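Local coordinates for putative aliphatic sulfonates-binding protein (PDB 2X26) that is a putative periplasmic binding protein that probably captures aliphatic sulfonates and delivers them to an ABC-type transporter, at residues T59-P64 / A259-T264; F66-G71 / R281-Q286; N118-A123 / L129-I134; P43-A48 / G52-G57; G12-V17 / A239-H244. All blocks are in the same frame, centred on the assembly; numbering follows the deposited sequence.

Interaction 1 (T59-P64 / A259-T264)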
# COMPACT_ATOMS: atom_id res chain seq x y z
N THR A 59 0.32 1.61 -3.24
CA THR A 59 0.55 2.41 -2.02
C THR A 59 -0.44 1.94 -0.96
O THR A 59 -1.36 1.18 -1.25
CB THR A 59 0.38 3.99 -2.13
OG1 THR A 59 -0.99 4.33 -2.01
CG2 THR A 59 0.95 4.62 -3.42
N GLY A 60 -0.21 2.37 0.27
CA GLY A 60 -1.12 2.11 1.37
C GLY A 60 -2.37 2.96 1.26
O GLY A 60 -2.56 3.66 0.28
N ASP A 61 -3.20 2.92 2.30
CA ASP A 61 -4.46 3.66 2.26
C ASP A 61 -4.30 5.19 2.47
O ASP A 61 -5.17 5.99 2.04
CB ASP A 61 -5.48 3.05 3.24
CG ASP A 61 -4.97 2.93 4.67
OD1 ASP A 61 -3.79 2.57 4.88
OD2 ASP A 61 -5.81 3.15 5.61
N ILE A 62 -3.18 5.61 3.04
CA ILE A 62 -3.04 7.02 3.37
C ILE A 62 -2.59 7.94 2.23
O ILE A 62 -3.28 8.95 1.97
CB ILE A 62 -2.13 7.25 4.63
CG1 ILE A 62 -2.66 6.50 5.86
CG2 ILE A 62 -1.98 8.77 4.86
CD1 ILE A 62 -4.17 6.62 6.08
N PRO A 63 -1.48 7.60 1.52
CA PRO A 63 -1.03 8.54 0.48
C PRO A 63 -2.10 8.99 -0.52
O PRO A 63 -2.09 10.16 -0.88
CB PRO A 63 0.16 7.81 -0.18
CG PRO A 63 0.75 6.94 0.99
CD PRO A 63 -0.52 6.49 1.73
N PRO A 64 -3.01 8.11 -0.98
CA PRO A 64 -3.98 8.56 -1.96
C PRO A 64 -4.91 9.64 -1.44
O PRO A 64 -5.42 10.44 -2.24
CB PRO A 64 -4.86 7.35 -2.21
CG PRO A 64 -4.00 6.17 -1.84
CD PRO A 64 -3.07 6.65 -0.77
N ALA A 259 -16.34 2.83 2.08
CA ALA A 259 -16.81 3.47 3.29
C ALA A 259 -15.70 3.56 4.32
O ALA A 259 -15.62 4.58 5.04
CB ALA A 259 -18.03 2.72 3.87
N LEU A 260 -14.88 2.51 4.45
CA LEU A 260 -13.74 2.59 5.43
C LEU A 260 -12.75 3.65 4.99
O LEU A 260 -12.21 4.39 5.82
CB LEU A 260 -13.00 1.26 5.64
CG LEU A 260 -13.88 0.16 6.21
CD1 LEU A 260 -13.25 -1.21 5.93
CD2 LEU A 260 -14.08 0.41 7.72
N GLN A 261 -12.49 3.70 3.68
CA GLN A 261 -11.50 4.70 3.17
C GLN A 261 -12.10 6.09 3.37
O GLN A 261 -11.37 7.05 3.69
CB GLN A 261 -11.13 4.43 1.71
CG GLN A 261 -10.10 5.37 1.09
CD GLN A 261 -8.71 5.20 1.62
OE1 GLN A 261 -8.46 4.52 2.62
NE2 GLN A 261 -7.77 5.76 0.90
N GLN A 262 -13.43 6.21 3.22
CA GLN A 262 -14.06 7.54 3.41
C GLN A 262 -13.90 7.99 4.85
O GLN A 262 -13.58 9.18 5.10
CB GLN A 262 -15.55 7.55 3.02
CG GLN A 262 -16.20 8.97 3.04
CD GLN A 262 -15.53 9.91 2.06
OE1 GLN A 262 -15.61 9.70 0.85
NE2 GLN A 262 -14.86 10.95 2.58
N GLN A 263 -14.09 7.06 5.80
CA GLN A 263 -13.92 7.35 7.22
C GLN A 263 -12.51 7.93 7.48
O GLN A 263 -12.34 8.93 8.20
CB GLN A 263 -14.14 6.07 8.08
CG GLN A 263 -15.59 5.72 8.48
CD GLN A 263 -15.75 4.23 8.88
OE1 GLN A 263 -14.90 3.65 9.55
NE2 GLN A 263 -16.84 3.62 8.44
N THR A 264 -11.49 7.28 6.92
CA THR A 264 -10.12 7.75 7.14
C THR A 264 -9.89 9.14 6.50
O THR A 264 -9.22 10.02 7.07
CB THR A 264 -9.09 6.74 6.57
OG1 THR A 264 -9.33 5.46 7.20
CG2 THR A 264 -7.65 7.22 6.88
O HOH W 1 -8.17 3.90 5.33
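Gln261 reaches out from helix 255-270 and gives an amide hydrogen to the main-chain carbonyl of Asp61, in the turn that leads into helix 62-69. Gln261 NE2 stands 2.8 Å from Asp61 O, with 158° at the hydrogen; the nitrogen lies in the carbonyl plane on a lone pair of the oxygen, and the acceptor in turn is close to the plane of the glutamine amide. With CG anti to the backbone N (chi1 -178°) the side chain first leaves its helix, and a bend at chi2 then brings the amide round to the turn. The other end of the amide works through water: Gln261 OE1 accepts from a water at 2.8 Å, which also donates to Asp61 OD2 at 2.5 Å and accepts from Thr264 OG1 at 2.7 Å. Threonine suits its place because its second branch is apolar: Thr264 CG2 meets Ile62 CD1 at 3.6 Å, the two side chains crossing at about a right angle. Further out, Tyr76 OH forms another hydrogen bond with Gln261 NE2, and Phe187 of strand 186-191 packs against Asp61 and Gln261. A leucine in place of Gln261 would probably leave the Asp61 carbonyl without this donor and the water without one of its acceptors. Glutamine thus supplies donor and acceptor from a single flat group, and the water matches two acceptors, Asp61 OD2 and Gln261 OE1, with a donor, Thr264 OG1, that do not bond directly, which would probably help to stabilise the carboxylate.

Interaction 2 (F66-G71 / R281-Q286)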
# COMPACT_ATOMS: atom_id res chain seq x y z
N PHE A 66 -4.13 12.13 0.57
CA PHE A 66 -3.40 13.41 0.32
C PHE A 66 -3.45 13.86 -1.15
O PHE A 66 -3.74 15.03 -1.43
CB PHE A 66 -1.94 13.32 0.75
CG PHE A 66 -1.74 13.36 2.21
CD1 PHE A 66 -1.37 14.53 2.83
CD2 PHE A 66 -1.92 12.21 2.97
CE1 PHE A 66 -1.20 14.56 4.20
CE2 PHE A 66 -1.73 12.25 4.34
CZ PHE A 66 -1.39 13.42 4.95
N ALA A 67 -3.21 12.95 -2.07
CA ALA A 67 -3.20 13.33 -3.50
C ALA A 67 -4.62 13.74 -3.97
O ALA A 67 -4.81 14.72 -4.68
CB ALA A 67 -2.62 12.13 -4.37
N GLN A 68 -5.63 12.99 -3.53
CA GLN A 68 -6.96 13.24 -4.04
C GLN A 68 -7.48 14.52 -3.42
O GLN A 68 -8.22 15.28 -4.05
CB GLN A 68 -7.87 12.00 -3.83
CG GLN A 68 -7.27 10.78 -4.66
CD GLN A 68 -7.81 9.40 -4.26
OE1 GLN A 68 -8.37 9.20 -3.15
NE2 GLN A 68 -7.64 8.44 -5.16
N ALA A 69 -7.10 14.77 -2.17
CA ALA A 69 -7.58 15.97 -1.50
C ALA A 69 -7.06 17.21 -2.22
O ALA A 69 -7.65 18.31 -2.14
CB ALA A 69 -7.13 15.98 -0.05
N ALA A 70 -5.93 17.04 -2.87
CA ALA A 70 -5.32 18.12 -3.73
C ALA A 70 -5.84 18.17 -5.17
O ALA A 70 -5.25 18.87 -6.03
CB ALA A 70 -3.82 17.98 -3.73
N GLY A 71 -6.88 17.41 -5.45
CA GLY A 71 -7.47 17.44 -6.78
C GLY A 71 -6.94 16.40 -7.77
O GLY A 71 -7.44 16.36 -8.88
N ARG A 281 -15.71 7.73 -3.08
CA ARG A 281 -16.43 6.90 -4.03
C ARG A 281 -16.30 7.38 -5.47
O ARG A 281 -16.33 6.55 -6.37
CB ARG A 281 -17.90 6.75 -3.64
CG ARG A 281 -18.05 5.86 -2.40
CD ARG A 281 -19.40 6.12 -1.78
NE ARG A 281 -19.63 5.40 -0.54
CZ ARG A 281 -19.41 5.89 0.68
NH1 ARG A 281 -18.91 7.11 0.84
NH2 ARG A 281 -19.71 5.16 1.74
N GLN A 282 -16.13 8.68 -5.69
CA GLN A 282 -15.95 9.24 -7.05
C GLN A 282 -14.63 8.74 -7.69
O GLN A 282 -14.50 8.70 -8.93
CB GLN A 282 -15.99 10.79 -6.98
CG GLN A 282 -16.08 11.57 -8.33
CD GLN A 282 -14.77 11.77 -9.10
OE1 GLN A 282 -13.66 11.90 -8.52
NE2 GLN A 282 -14.89 11.80 -10.43
N ARG A 283 -13.68 8.33 -6.84
CA ARG A 283 -12.36 7.88 -7.27
C ARG A 283 -12.25 6.36 -7.38
O ARG A 283 -11.16 5.86 -7.62
CB ARG A 283 -11.26 8.39 -6.31
CG ARG A 283 -11.16 9.91 -6.18
CD ARG A 283 -10.78 10.59 -7.50
NE ARG A 283 -10.08 11.86 -7.25
CZ ARG A 283 -10.66 13.00 -6.89
NH1 ARG A 283 -11.98 13.05 -6.69
NH2 ARG A 283 -9.93 14.10 -6.70
N ILE A 284 -13.35 5.63 -7.18
CA ILE A 284 -13.34 4.18 -7.30
C ILE A 284 -13.58 3.78 -8.77
O ILE A 284 -14.55 4.24 -9.38
CB ILE A 284 -14.30 3.52 -6.27
CG1 ILE A 284 -13.66 3.64 -4.88
CG2 ILE A 284 -14.51 2.05 -6.57
CD1 ILE A 284 -14.54 3.30 -3.76
N TRP A 285 -12.65 3.01 -9.35
CA TRP A 285 -12.82 2.51 -10.70
C TRP A 285 -13.69 1.27 -10.68
O TRP A 285 -13.40 0.30 -9.94
CB TRP A 285 -11.47 2.23 -11.36
CG TRP A 285 -11.53 1.66 -12.78
CD1 TRP A 285 -12.01 2.29 -13.88
CD2 TRP A 285 -11.08 0.36 -13.21
NE1 TRP A 285 -11.91 1.46 -14.99
CE2 TRP A 285 -11.32 0.27 -14.60
CE3 TRP A 285 -10.49 -0.74 -12.55
CZ2 TRP A 285 -10.99 -0.87 -15.36
CZ3 TRP A 285 -10.15 -1.89 -13.29
CH2 TRP A 285 -10.41 -1.95 -14.70
N GLN A 286 -14.81 1.35 -11.41
CA GLN A 286 -15.64 0.18 -11.69
C GLN A 286 -14.99 -0.58 -12.85
O GLN A 286 -14.83 -0.03 -13.95
CB GLN A 286 -17.06 0.61 -12.03
CG GLN A 286 -17.75 1.35 -10.89
CD GLN A 286 -18.10 0.42 -9.73
OE1 GLN A 286 -18.96 -0.45 -9.89
NE2 GLN A 286 -17.46 0.62 -8.57
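Gln68 and Arg283 lie alongside each other, their side chains running in opposite directions, and most of the contact is van der Waals packing in which the polar group of each rests on the methylenes of the other. The amide end of the glutamine rests near the root of the arginine, with Gln68 NE2 3.8 Å from Arg283 CB and Gln68 CD 3.9 Å from Arg283 CG. Farther along, Arg283 NE comes to 4.0 Å from Gln68 CG. A bend at chi2 (-63°) folds the arginine back along its partner, and the amide and guanidinium planes stand 56° apart, so the two groups are not stacked.

The polar ends find their main partners beyond this pair. Gln68 NE2 bonds to Leu74 O and Arg283 NH2 to Ala72 O, while Arg283 NH1 makes a weak bond to Gln282 OE1 at 2.7 Å. Gln68 O lies 3.4 Å from Arg283 NH2 at an angle too poor for a hydrogen bond.

The helix ends beside the arginine in a Schellman motif, with Gly71 as its C-prime residue: Gly71 N is bonded to Gln68 O at 2.9 Å and Ala72 N to Ala67 O. Its positive phi (93°) suits glycine, since a CB would be jammed against the carbonyl of Ala70. The guanidinium meets Gly71 C at its edge.

Long, flexible residues serve well here: their methylenes give the partner's polar group a surface to lie on while the polar ends reach main-chain carbonyls. A positive guanidinium beside the C-terminal end of helix 62-69 would probably be favoured by the partial negative charge gathered there.

Interaction 3 (N118-A123 / L129-I134)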
# COMPACT_ATOMS: atom_id res chain seq x y z
N ASN A 118 -2.31 7.28 11.69
CA ASN A 118 -3.71 6.86 11.61
C ASN A 118 -3.98 5.83 12.71
O ASN A 118 -4.99 5.93 13.44
CB ASN A 118 -4.01 6.29 10.20
CG ASN A 118 -5.41 5.82 10.04
OD1 ASN A 118 -6.37 6.59 10.20
ND2 ASN A 118 -5.56 4.54 9.66
N LEU A 119 -3.08 4.86 12.86
CA LEU A 119 -3.27 3.78 13.85
C LEU A 119 -3.34 4.41 15.22
O LEU A 119 -4.22 4.07 16.01
CB LEU A 119 -2.10 2.77 13.86
CG LEU A 119 -2.16 1.70 14.98
CD1 LEU A 119 -2.78 0.55 14.40
CD2 LEU A 119 -0.81 1.29 15.39
N LEU A 120 -2.45 5.36 15.48
CA LEU A 120 -2.36 5.96 16.80
C LEU A 120 -3.58 6.80 17.14
O LEU A 120 -4.10 6.68 18.27
CB LEU A 120 -1.08 6.78 16.99
CG LEU A 120 -0.87 7.33 18.39
CD1 LEU A 120 -0.74 6.22 19.50
CD2 LEU A 120 0.36 8.27 18.40
N LEU A 121 -4.05 7.64 16.21
CA LEU A 121 -5.31 8.40 16.44
C LEU A 121 -6.46 7.44 16.79
O LEU A 121 -7.20 7.71 17.73
CB LEU A 121 -5.75 9.19 15.19
CG LEU A 121 -5.00 10.51 14.92
CD1 LEU A 121 -5.44 11.02 13.56
CD2 LEU A 121 -5.40 11.51 15.98
N ARG A 122 -6.58 6.34 16.04
CA ARG A 122 -7.67 5.37 16.27
C ARG A 122 -7.54 4.57 17.55
O ARG A 122 -8.53 4.38 18.26
CB ARG A 122 -7.80 4.43 15.10
CG ARG A 122 -8.33 5.13 13.86
CD ARG A 122 -8.10 4.23 12.70
NE ARG A 122 -8.29 4.97 11.46
CZ ARG A 122 -9.43 5.01 10.79
NH1 ARG A 122 -10.51 4.32 11.21
NH2 ARG A 122 -9.47 5.73 9.67
N ALA A 123 -6.32 4.13 17.85
CA ALA A 123 -6.05 3.41 19.10
C ALA A 123 -6.33 4.29 20.31
O ALA A 123 -6.94 3.84 21.30
CB ALA A 123 -4.59 2.92 19.13
N LEU A 129 -8.87 8.78 24.45
CA LEU A 129 -7.79 9.77 24.45
C LEU A 129 -7.66 10.50 23.12
O LEU A 129 -8.11 10.00 22.08
CB LEU A 129 -6.45 9.13 24.82
CG LEU A 129 -6.36 8.40 26.18
CD1 LEU A 129 -5.02 7.67 26.30
CD2 LEU A 129 -6.55 9.35 27.39
N LYS A 130 -7.05 11.69 23.16
CA LYS A 130 -6.73 12.43 21.95
C LYS A 130 -5.21 12.73 21.91
O LYS A 130 -4.51 12.45 22.88
CB LYS A 130 -7.54 13.74 21.93
CG LYS A 130 -9.05 13.60 21.68
CD LYS A 130 -9.67 15.00 21.56
CE LYS A 130 -11.12 14.95 21.05
NZ LYS A 130 -12.15 14.52 22.07
N PHE A 131 -4.71 13.32 20.82
CA PHE A 131 -3.28 13.67 20.76
C PHE A 131 -2.87 14.68 21.82
O PHE A 131 -1.68 14.82 22.13
CB PHE A 131 -2.90 14.24 19.38
CG PHE A 131 -2.47 13.19 18.40
CD1 PHE A 131 -2.84 11.86 18.55
CD2 PHE A 131 -1.68 13.55 17.32
CE1 PHE A 131 -2.43 10.89 17.59
CE2 PHE A 131 -1.30 12.63 16.39
CZ PHE A 131 -1.64 11.30 16.53
N THR A 132 -3.85 15.41 22.35
CA THR A 132 -3.54 16.40 23.40
C THR A 132 -3.37 15.69 24.73
O THR A 132 -3.01 16.31 25.72
CB THR A 132 -4.60 17.55 23.48
OG1 THR A 132 -5.93 17.02 23.50
CG2 THR A 132 -4.44 18.51 22.32
N ASP A 133 -3.60 14.37 24.75
CA ASP A 133 -3.51 13.59 26.00
C ASP A 133 -2.16 12.86 26.09
O ASP A 133 -1.85 12.28 27.13
CB ASP A 133 -4.68 12.60 26.12
CG ASP A 133 -6.03 13.29 26.32
OD1 ASP A 133 -6.18 14.12 27.27
OD2 ASP A 133 -6.97 12.99 25.54
N ILE A 134 -1.37 12.88 25.01
CA ILE A 134 0.02 12.39 25.03
C ILE A 134 0.97 13.48 24.50
O ILE A 134 0.55 14.61 24.24
CB ILE A 134 0.22 11.11 24.15
CG1 ILE A 134 -0.03 11.43 22.69
CG2 ILE A 134 -0.78 10.00 24.59
CD1 ILE A 134 0.45 10.37 21.70
O HOH W 2 -7.55 10.28 19.05
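The Leu121 methyl lying over the ring of Phe131 makes this a largely apolar contact, with a CH-pi interaction at its heart, where helix 115-126 is met by the loop that turns back from it toward strand 135-138. Leu121 CD2 sits 3.7 Å from the centroid of the Phe131 ring, 23° off the ring normal and displaced toward the rim on the CE1 side. The leucine crosses the phenylalanine at about a right angle; CD2 lies over the face, with CG close behind it near the CE1-CZ side. Leu120 adds a second neighbour, its CD2 coming obliquely to Phe131 CE1 at 3.9 Å. The same methyl meets Ile134 CD1 tip to tip, also at 3.9 Å. Ile134 achieves this with CG1 set between its backbone N and carbonyl carbon (chi1 65°), which turns the longer branch to the helix. Branched aliphatic residues suit a helix face that must fit round a flat ring.

Two carbonyls at the margin are joined by a water that donates to Leu121 O at 2.9 Å and to Leu129 O at 3.1 Å. The loop is itself braced: Asp133 OD2 accepts from Lys130 N at 2.7 Å, and Asp133 N returns a bond to Lys130 O.

Around this core, Phe131 also meets the rings of His117 and Phe110. Leu120 packs on Ile89 of strand 87-92 and on Val108 and Phe110 of strand 107-110, whereas Leu121 touches Leu267, placing helix 115-126 between its own sheet and helix 255-270.

Interaction 4 (P43-A48 / G52-G57)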
# COMPACT_ATOMS: atom_id res chain seq x y z
N PRO A 43 3.81 8.79 -1.45
CA PRO A 43 3.60 10.14 -1.92
C PRO A 43 4.41 10.50 -3.17
O PRO A 43 3.86 11.04 -4.12
CB PRO A 43 3.99 11.01 -0.68
CG PRO A 43 3.47 10.16 0.48
CD PRO A 43 3.91 8.74 0.04
N GLN A 44 5.70 10.18 -3.17
CA GLN A 44 6.54 10.40 -4.34
C GLN A 44 6.01 9.62 -5.55
O GLN A 44 6.01 10.15 -6.69
CB GLN A 44 7.98 9.96 -4.07
CG GLN A 44 8.70 10.84 -3.05
CD GLN A 44 8.59 10.34 -1.61
OE1 GLN A 44 7.53 9.91 -1.16
NE2 GLN A 44 9.71 10.43 -0.86
N MET A 45 5.53 8.39 -5.33
CA MET A 45 4.98 7.60 -6.44
C MET A 45 3.75 8.30 -7.00
O MET A 45 3.53 8.34 -8.22
CB MET A 45 4.62 6.16 -5.99
CG MET A 45 4.02 5.24 -7.11
SD MET A 45 2.23 5.42 -7.30
CE MET A 45 1.95 5.09 -9.02
N LEU A 46 2.93 8.86 -6.12
CA LEU A 46 1.65 9.41 -6.61
C LEU A 46 1.88 10.72 -7.37
O LEU A 46 1.12 11.04 -8.26
CB LEU A 46 0.66 9.63 -5.48
CG LEU A 46 0.12 8.31 -4.87
CD1 LEU A 46 -0.90 8.61 -3.76
CD2 LEU A 46 -0.45 7.26 -5.86
N GLU A 47 2.91 11.44 -6.98
CA GLU A 47 3.38 12.60 -7.74
C GLU A 47 3.70 12.20 -9.18
O GLU A 47 3.28 12.86 -10.14
CB GLU A 47 4.58 13.26 -7.03
CG GLU A 47 4.12 13.85 -5.67
CD GLU A 47 5.17 14.62 -4.87
OE1 GLU A 47 6.39 14.40 -5.06
OE2 GLU A 47 4.74 15.47 -4.04
N ALA A 48 4.43 11.11 -9.34
CA ALA A 48 4.76 10.61 -10.65
C ALA A 48 3.49 10.17 -11.41
O ALA A 48 3.34 10.46 -12.60
CB ALA A 48 5.78 9.42 -10.52
N GLY A 52 2.04 11.85 -14.86
CA GLY A 52 1.86 10.91 -15.97
C GLY A 52 3.13 10.17 -16.34
O GLY A 52 3.20 9.62 -17.45
N SER A 53 4.13 10.12 -15.45
CA SER A 53 5.37 9.44 -15.84
C SER A 53 5.34 7.94 -15.49
O SER A 53 6.26 7.22 -15.85
CB SER A 53 6.58 10.09 -15.22
OG SER A 53 6.55 10.01 -13.82
N ILE A 54 4.32 7.52 -14.75
CA ILE A 54 4.05 6.07 -14.57
C ILE A 54 2.53 5.86 -14.75
O ILE A 54 1.74 6.84 -14.74
CB ILE A 54 4.47 5.53 -13.19
CG1 ILE A 54 3.82 6.38 -12.12
CG2 ILE A 54 6.02 5.47 -13.01
CD1 ILE A 54 3.92 5.68 -10.74
N ASP A 55 2.11 4.62 -14.96
CA ASP A 55 0.72 4.36 -15.27
C ASP A 55 -0.03 3.62 -14.16
O ASP A 55 -1.24 3.72 -14.11
CB ASP A 55 0.63 3.49 -16.53
CG ASP A 55 1.35 4.10 -17.67
OD1 ASP A 55 1.03 5.26 -18.01
OD2 ASP A 55 2.26 3.47 -18.25
N LEU A 56 0.68 2.92 -13.28
CA LEU A 56 0.02 2.09 -12.27
C LEU A 56 0.93 2.11 -11.08
O LEU A 56 2.16 1.97 -11.24
CB LEU A 56 -0.11 0.64 -12.81
CG LEU A 56 -0.72 -0.40 -11.87
CD1 LEU A 56 -2.19 -0.05 -11.62
CD2 LEU A 56 -0.62 -1.79 -12.53
N GLY A 57 0.35 2.21 -9.87
CA GLY A 57 1.17 2.24 -8.66
C GLY A 57 0.52 1.55 -7.47
O GLY A 57 -0.69 1.38 -7.43
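Ala48 and Ser53 are joined through the carbonyl oxygen of the alanine, which faces the chain as it leaves helix 42-51. The sound bond is from Ser53 N to Ala48 O, 3.0 Å long with 150° at the hydrogen, the donor tilted 28° out of the carbonyl plane. Gly52 N, also 3.0 Å from Ala48 O, adds only a weak bond because its angle is poor; its other bond goes to the carbonyl three residues before it. Ser53 OG stays near the same oxygen, but that weak contact is not settled, as its proton has another acceptor within reach. Ala48 O is thus served chiefly by main-chain donors. The positive phi of Gly52 suits glycine, since a CB would be pressed against the carbonyl O of the residue before.

Deeper in the contact the packing is apolar. Ala48 CB is small enough to let Ser53 OG come to 3.4 Å and Ile54 CG1 to 4.0 Å. Met45 crosses Ile54 obliquely, with Met45 CG 3.7 Å from Ile54 CD1; the placement of the methionine methyl is doubtful. Gly57 offers a bare backbone to this side chain. Asp55 points away from the helix, and its OD1 is taken by a salt bridge with Arg6, while backbone bonds join Leu56 to Gly8 and Gly57 to Leu189 within the sheet.

Bonds from Ser53 N to Ala48 O and from Gly52 N to Leu49 O define a Schellman motif. Here it ends the helix of a beta-alpha-beta crossover from strand 33-38 to the parallel strand 56-59.

Interaction 5 (G12-V17 / A239-H244)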
# COMPACT_ATOMS: atom_id res chain seq x y z
N GLY A 12 8.15 -2.91 -0.33
CA GLY A 12 7.11 -3.72 0.33
C GLY A 12 5.88 -3.99 -0.49
O GLY A 12 4.91 -4.59 0.04
N SER A 13 5.90 -3.65 -1.79
CA SER A 13 4.79 -3.95 -2.70
C SER A 13 5.02 -5.40 -3.14
O SER A 13 5.55 -5.64 -4.22
CB SER A 13 4.79 -3.05 -3.94
OG SER A 13 4.72 -1.67 -3.55
N ILE A 14 4.65 -6.37 -2.28
CA ILE A 14 5.10 -7.77 -2.48
C ILE A 14 4.67 -8.38 -3.77
O ILE A 14 5.50 -8.98 -4.44
CB ILE A 14 4.63 -8.63 -1.30
CG1 ILE A 14 5.23 -8.08 0.00
CG2 ILE A 14 4.99 -10.12 -1.55
CD1 ILE A 14 6.82 -7.78 -0.01
N GLY A 15 3.40 -8.18 -4.14
CA GLY A 15 2.88 -8.72 -5.42
C GLY A 15 3.72 -8.18 -6.60
O GLY A 15 4.18 -8.95 -7.49
N MET A 16 3.94 -6.85 -6.60
CA MET A 16 4.73 -6.23 -7.64
C MET A 16 6.17 -6.76 -7.66
O MET A 16 6.67 -7.12 -8.73
CB MET A 16 4.72 -4.72 -7.51
CG MET A 16 3.38 -4.15 -7.97
SD MET A 16 3.52 -2.35 -7.90
CE MET A 16 2.05 -1.91 -8.74
N VAL A 17 6.80 -6.82 -6.50
CA VAL A 17 8.24 -7.18 -6.43
C VAL A 17 8.43 -8.63 -6.90
O VAL A 17 9.37 -8.91 -7.68
CB VAL A 17 8.78 -6.96 -5.00
CG1 VAL A 17 10.18 -7.61 -4.78
CG2 VAL A 17 8.90 -5.43 -4.74
N ALA A 239 11.25 -13.55 7.23
CA ALA A 239 10.36 -14.64 7.66
C ALA A 239 9.23 -14.09 8.56
O ALA A 239 8.05 -14.41 8.36
CB ALA A 239 11.14 -15.72 8.39
N SER A 240 9.61 -13.31 9.58
CA SER A 240 8.68 -12.64 10.50
C SER A 240 7.75 -11.71 9.72
O SER A 240 6.53 -11.72 9.92
CB SER A 240 9.49 -11.83 11.51
OG SER A 240 8.66 -11.22 12.51
N TYR A 241 8.33 -10.92 8.81
CA TYR A 241 7.55 -10.04 7.98
C TYR A 241 6.43 -10.76 7.19
O TYR A 241 5.25 -10.31 7.20
CB TYR A 241 8.49 -9.35 6.98
CG TYR A 241 7.83 -8.45 6.00
CD1 TYR A 241 7.58 -7.13 6.30
CD2 TYR A 241 7.43 -8.94 4.76
CE1 TYR A 241 6.93 -6.29 5.36
CE2 TYR A 241 6.82 -8.12 3.82
CZ TYR A 241 6.58 -6.82 4.12
OH TYR A 241 6.00 -6.03 3.16
N LEU A 242 6.76 -11.88 6.55
CA LEU A 242 5.75 -12.65 5.80
C LEU A 242 4.71 -13.27 6.74
O LEU A 242 3.51 -13.32 6.41
CB LEU A 242 6.44 -13.75 4.96
CG LEU A 242 7.28 -13.24 3.78
CD1 LEU A 242 7.78 -14.54 3.10
CD2 LEU A 242 6.45 -12.40 2.77
N ASP A 243 5.15 -13.70 7.93
CA ASP A 243 4.24 -14.28 8.90
C ASP A 243 3.18 -13.27 9.45
O ASP A 243 2.18 -13.68 10.03
CB ASP A 243 5.04 -14.87 10.06
CG ASP A 243 5.73 -16.16 9.70
OD1 ASP A 243 5.33 -16.76 8.66
OD2 ASP A 243 6.65 -16.59 10.47
N HIS A 244 3.40 -11.97 9.29
CA HIS A 244 2.42 -10.98 9.76
C HIS A 244 1.41 -10.61 8.67
O HIS A 244 0.59 -9.72 8.89
CB HIS A 244 3.10 -9.71 10.28
CG HIS A 244 4.09 -9.97 11.37
ND1 HIS A 244 5.27 -9.27 11.49
CD2 HIS A 244 4.07 -10.87 12.39
CE1 HIS A 244 5.93 -9.72 12.54
NE2 HIS A 244 5.23 -10.69 13.11
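Gly12 O, at the margin of this contact, accepts a hydrogen bond from a bound glycerol, probably a crystallisation additive, and has Tyr241 OH 3.6 Å away without a bond between them. The tyrosine stretches across from helix 235-243, its CG anti to the backbone N (chi1 177°), which aims the phenol at the start of helix 14-21. There it meets Ile14 coming from the opposite direction. Ile14 CD1 lies 3.7 Å from Tyr241 OH. The same methyl is 3.8 Å from Tyr241 CE2, an oblique approach to the ring, with Ile14 CG1 close behind. Isoleucine suits the place, since its long branch can reach the phenol while the side chain also packs on Leu227 and Thr216. Cut back to alanine, Ile14 would no longer reach the phenol, which is likely to leave a gap beside Tyr241 OH and let the ring shift.

The second shell sets the turn in place. Ser13 occupies the N-cap position, but its OG is bonded to Gln10 N and Ser58 OG instead of capping the helix, and its backbone forms the centre of an inverse gamma turn. A loop following strand 4-9 of one lobe, facing Tyr241 of helix 235-243, which packs on the loop residues Lys83, Asp160 and Pro161, with a glycerol bound at Gly12 O beside Ile14, is consistent with the ligand cleft of a type II periplasmic binding protein.

How the interactions relate
The fold has two five-stranded mixed sheets, as in two-lobed periplasmic binding proteins. Interaction 4 belongs to the sheet containing strands 4-9 and 56-59, and interaction 3 to the other; their centres are about 31 Å apart. Interactions 1 and 2 share helix 62-69, with centres about 10 Å apart, and tie it to the C-terminal region. Along the chain, interaction 4 closes before 1, 2 and 3 begin, interaction 5 spans both 3 and 4, and the segments of 1, 2 and 5 alternate. Helix 255-270 touches both helix 62-69 and helix 115-126, so interactions 1 and 3 meet although their centres are about 18 Å apart, and this helix probably helps join the lobes by packing.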